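Local coordinates for protein endo-alpha-mannosidase (Bacteroides thetaiotaomicron, PDB 4ACY) that is an endo-alpha-mannosidase of glycoside hydrolase family 99 that probably cleaves alpha-mannosidic linkages within N-glycan-like chains, at residues G95-N100 against N328-G333. Residues are numbered along the deposited sequence; the frame is centred on the assembly and turned at random.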
ATOM      1  N   GLY A  95      12.916  -7.733 -13.029  1.00 18.38           N
ATOM      2  CA  GLY A  95      14.279  -7.555 -12.548  1.00 18.43           C
ATOM      3  C   GLY A  95      14.411  -6.401 -11.581  1.00 18.78           C
ATOM      4  O   GLY A  95      13.434  -6.030 -10.912  1.00 19.44           O
ATOM      5  N   THR A  96      15.611  -5.835 -11.520  1.00 18.90           N
ATOM      6  CA  THR A  96      15.890  -4.670 -10.670  1.00 18.55           C
ATOM      7  C   THR A  96      15.461  -3.426 -11.401  1.00 18.17           C
ATOM      8  O   THR A  96      16.279  -2.645 -11.891  1.00 19.29           O
ATOM      9  CB  THR A  96      17.378  -4.581 -10.243  1.00 18.98           C
ATOM     10  OG1 THR A  96      18.241  -4.697 -11.401  1.00 19.10           O
ATOM     11  CG2 THR A  96      17.685  -5.678  -9.256  1.00 19.29           C
ATOM     12  N   TYR A  97      14.147  -3.253 -11.491  1.00 17.93           N
ATOM     13  CA  TYR A  97      13.595  -2.200 -12.311  1.00 17.84           C
ATOM     14  C   TYR A  97      13.642  -0.824 -11.686  1.00 18.35           C
ATOM     15  O   TYR A  97      13.799  -0.682 -10.472  1.00 18.31           O
ATOM     16  CB  TYR A  97      12.170  -2.520 -12.711  1.00 17.14           C
ATOM     17  CG  TYR A  97      11.157  -2.696 -11.586  1.00 17.04           C
ATOM     18  CD1 TYR A  97      10.587  -1.581 -10.947  1.00 16.86           C
ATOM     19  CD2 TYR A  97      10.695  -3.964 -11.235  1.00 16.87           C
ATOM     20  CE1 TYR A  97       9.615  -1.740  -9.962  1.00 16.66           C
ATOM     21  CE2 TYR A  97       9.712  -4.129 -10.265  1.00 16.69           C
ATOM     22  CZ  TYR A  97       9.178  -3.010  -9.635  1.00 16.80           C
ATOM     23  OH  TYR A  97       8.201  -3.191  -8.676  1.00 16.35           O
ATOM     24  N   SER A  98      13.486   0.193 -12.529  1.00 18.67           N
ATOM     25  CA  SER A  98      13.362   1.561 -12.034  1.00 19.05           C
ATOM     26  C   SER A  98      11.911   2.021 -12.062  1.00 18.89           C
ATOM     27  O   SER A  98      11.213   1.867 -13.065  1.00 18.95           O
ATOM     28  CB  SER A  98      14.164   2.542 -12.869  1.00 19.53           C
ATOM     29  OG  SER A  98      13.855   3.881 -12.481  1.00 20.24           O
ATOM     30  N   SER A  99      11.486   2.641 -10.969  1.00 19.32           N
ATOM     31  CA  SER A  99      10.159   3.242 -10.885  1.00 19.10           C
ATOM     32  C   SER A  99      10.027   4.445 -11.821  1.00 20.09           C
ATOM     33  O   SER A  99       8.917   4.894 -12.108  1.00 19.90           O
ATOM     34  CB  SER A  99       9.885   3.675  -9.443  1.00 18.71           C
ATOM     35  OG  SER A  99       9.830   2.553  -8.572  1.00 17.45           O
ATOM     36  N   ASN A 100      11.160   4.964 -12.288  1.00 21.29           N
ATOM     37  CA  ASN A 100      11.175   6.091 -13.228  1.00 22.28           C
ATOM     38  C   ASN A 100      11.260   5.699 -14.688  1.00 22.50           C
ATOM     39  O   ASN A 100      11.471   6.562 -15.546  1.00 23.15           O
ATOM     40  CB  ASN A 100      12.309   7.059 -12.884  1.00 23.92           C
ATOM     41  CG  ASN A 100      12.198   7.576 -11.478  1.00 25.13           C
ATOM     42  OD1 ASN A 100      13.164   7.548 -10.711  1.00 27.14           O
ATOM     43  ND2 ASN A 100      10.992   8.003 -11.105  1.00 24.75           N
ATOM     44  N   ASN A 328       3.660  -4.095  -4.831  1.00 13.07           N
ATOM     45  CA  ASN A 328       5.094  -4.286  -5.028  1.00 13.08           C
ATOM     46  C   ASN A 328       5.967  -3.822  -3.872  1.00 12.64           C
ATOM     47  O   ASN A 328       6.970  -3.128  -4.082  1.00 12.66           O
ATOM     48  CB  ASN A 328       5.571  -3.639  -6.346  1.00 13.01           C
ATOM     49  CG  ASN A 328       5.409  -2.120  -6.365  1.00 13.21           C
ATOM     50  OD1 ASN A 328       4.587  -1.553  -5.631  1.00 13.50           O
ATOM     51  ND2 ASN A 328       6.197  -1.453  -7.223  1.00 13.22           N
ATOM     52  N   GLU A 329       5.587  -4.222  -2.662  1.00 13.28           N
ATOM     53  CA  GLU A 329       6.476  -4.031  -1.511  1.00 13.29           C
ATOM     54  C   GLU A 329       7.332  -5.292  -1.441  1.00 13.50           C
ATOM     55  O   GLU A 329       7.057  -6.218  -0.665  1.00 13.61           O
ATOM     56  CB  GLU A 329       5.668  -3.826  -0.225  1.00 13.37           C
ATOM     57  CG  GLU A 329       6.237  -2.738   0.733  1.00 13.51           C
ATOM     58  CD  GLU A 329       7.658  -3.011   1.247  1.00 13.97           C
ATOM     59  OE1 GLU A 329       8.367  -3.869   0.687  1.00 13.56           O
ATOM     60  OE2 GLU A 329       8.083  -2.328   2.223  1.00 14.12           O
ATOM     61  N   TRP A 330       8.347  -5.327  -2.304  1.00 13.79           N
ATOM     62  CA  TRP A 330       9.202  -6.492  -2.462  1.00 13.63           C
ATOM     63  C   TRP A 330       9.956  -6.817  -1.184  1.00 13.89           C
ATOM     64  O   TRP A 330      10.156  -8.001  -0.870  1.00 14.03           O
ATOM     65  CB  TRP A 330      10.160  -6.310  -3.660  1.00 13.89           C
ATOM     66  CG  TRP A 330       9.433  -6.462  -4.968  1.00 14.05           C
ATOM     67  CD1 TRP A 330       8.850  -5.471  -5.700  1.00 14.20           C
ATOM     68  CD2 TRP A 330       9.167  -7.693  -5.672  1.00 14.25           C
ATOM     69  NE1 TRP A 330       8.260  -5.996  -6.826  1.00 14.21           N
ATOM     70  CE2 TRP A 330       8.426  -7.358  -6.826  1.00 14.26           C
ATOM     71  CE3 TRP A 330       9.482  -9.044  -5.434  1.00 14.50           C
ATOM     72  CZ2 TRP A 330       8.005  -8.323  -7.760  1.00 14.32           C
ATOM     73  CZ3 TRP A 330       9.061 -10.000  -6.362  1.00 14.39           C
ATOM     74  CH2 TRP A 330       8.326  -9.627  -7.507  1.00 14.52           C
ATOM     75  N   HIS A 331      10.344  -5.791  -0.423  1.00 14.02           N
ATOM     76  CA  HIS A 331      11.151  -6.051   0.780  1.00 14.12           C
ATOM     77  C   HIS A 331      10.391  -6.902   1.762  1.00 13.73           C
ATOM     78  O   HIS A 331      10.998  -7.634   2.539  1.00 14.34           O
ATOM     79  CB  HIS A 331      11.566  -4.768   1.505  1.00 14.14           C
ATOM     80  CG  HIS A 331      12.168  -3.728   0.620  1.00 15.00           C
ATOM     81  ND1 HIS A 331      13.303  -3.948  -0.133  1.00 15.30           N
ATOM     82  CD2 HIS A 331      11.807  -2.446   0.401  1.00 15.03           C
ATOM     83  CE1 HIS A 331      13.597  -2.846  -0.804  1.00 15.45           C
ATOM     84  NE2 HIS A 331      12.711  -1.916  -0.487  1.00 15.60           N
ATOM     85  N   GLU A 332       9.061  -6.806   1.735  1.00 13.54           N
ATOM     86  CA  GLU A 332       8.240  -7.474   2.737  1.00 13.14           C
ATOM     87  C   GLU A 332       7.525  -8.715   2.214  1.00 13.24           C
ATOM     88  O   GLU A 332       6.769  -9.354   2.940  1.00 12.60           O
ATOM     89  CB  GLU A 332       7.243  -6.487   3.350  1.00 13.64           C
ATOM     90  CG  GLU A 332       7.979  -5.410   4.144  1.00 13.84           C
ATOM     91  CD  GLU A 332       7.073  -4.503   4.926  1.00 14.47           C
ATOM     92  OE1 GLU A 332       5.875  -4.361   4.567  1.00 15.10           O
ATOM     93  OE2 GLU A 332       7.586  -3.866   5.884  1.00 14.40           O
ATOM     94  N   GLY A 333       7.806  -9.066   0.965  1.00 12.99           N
ATOM     95  CA  GLY A 333       7.303 -10.328   0.412  1.00 13.30           C
ATOM     96  C   GLY A 333       5.793 -10.342   0.308  1.00 13.43           C
ATOM     97  O   GLY A 333       5.162 -11.402   0.362  1.00 14.25           O
TER
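Tyr97 reaches across to Asn328 and Trp330 with its phenol oxygen, and the two segments meet through little else. Asn328 ND2 gives an N-H to Tyr97 OH at 3.0 Å; the bond is almost straight, 170° at the hydrogen. The oxygen lies practically in the amide plane. That amide and the tyrosine ring are themselves only 8° from coplanar, and the donor arrives at the hydroxyl edge, near the ring plane. Both side chains make the same first turn, CG between the backbone N and the carbonyl carbon (chi1 60° in Tyr97), which, with the CB atoms already pointing across, brings the two ends together. Asn328 CB adds a contact 3.5 Å from Tyr97 OH.

Trp330 approaches differently. Its side chain stands at about a right angle to that of Tyr97 and presents the pyrrole edge of the indole, with NE1 3.4 Å from Tyr97 OH and CD1 at 3.8 Å. Glu337 OE1 ties this group together, hydrogen-bonded to both Tyr97 OH and Trp330 NE1, while Asn328 OD1 is taken by the backbone N of Tyr47. The three touching residues are all buried, and their polar ends are met by one another, by Glu337 and by Tyr47. A phenylalanine in place of Tyr97 would probably leave Asn328 ND2 without this acceptor and Glu337 with one partner fewer, its carboxylate then freer to turn.

In the (beta/alpha)8 (TIM) barrel, the contact joins the loop after the last strand, 322-324, to the long first beta-alpha connection, both at the C-terminal ends of the strands, where such barrels carry the active site. Helix 102-115, which follows residues 95-100, also packs here, Ile104 touching Tyr97 and His108 touching Asn328.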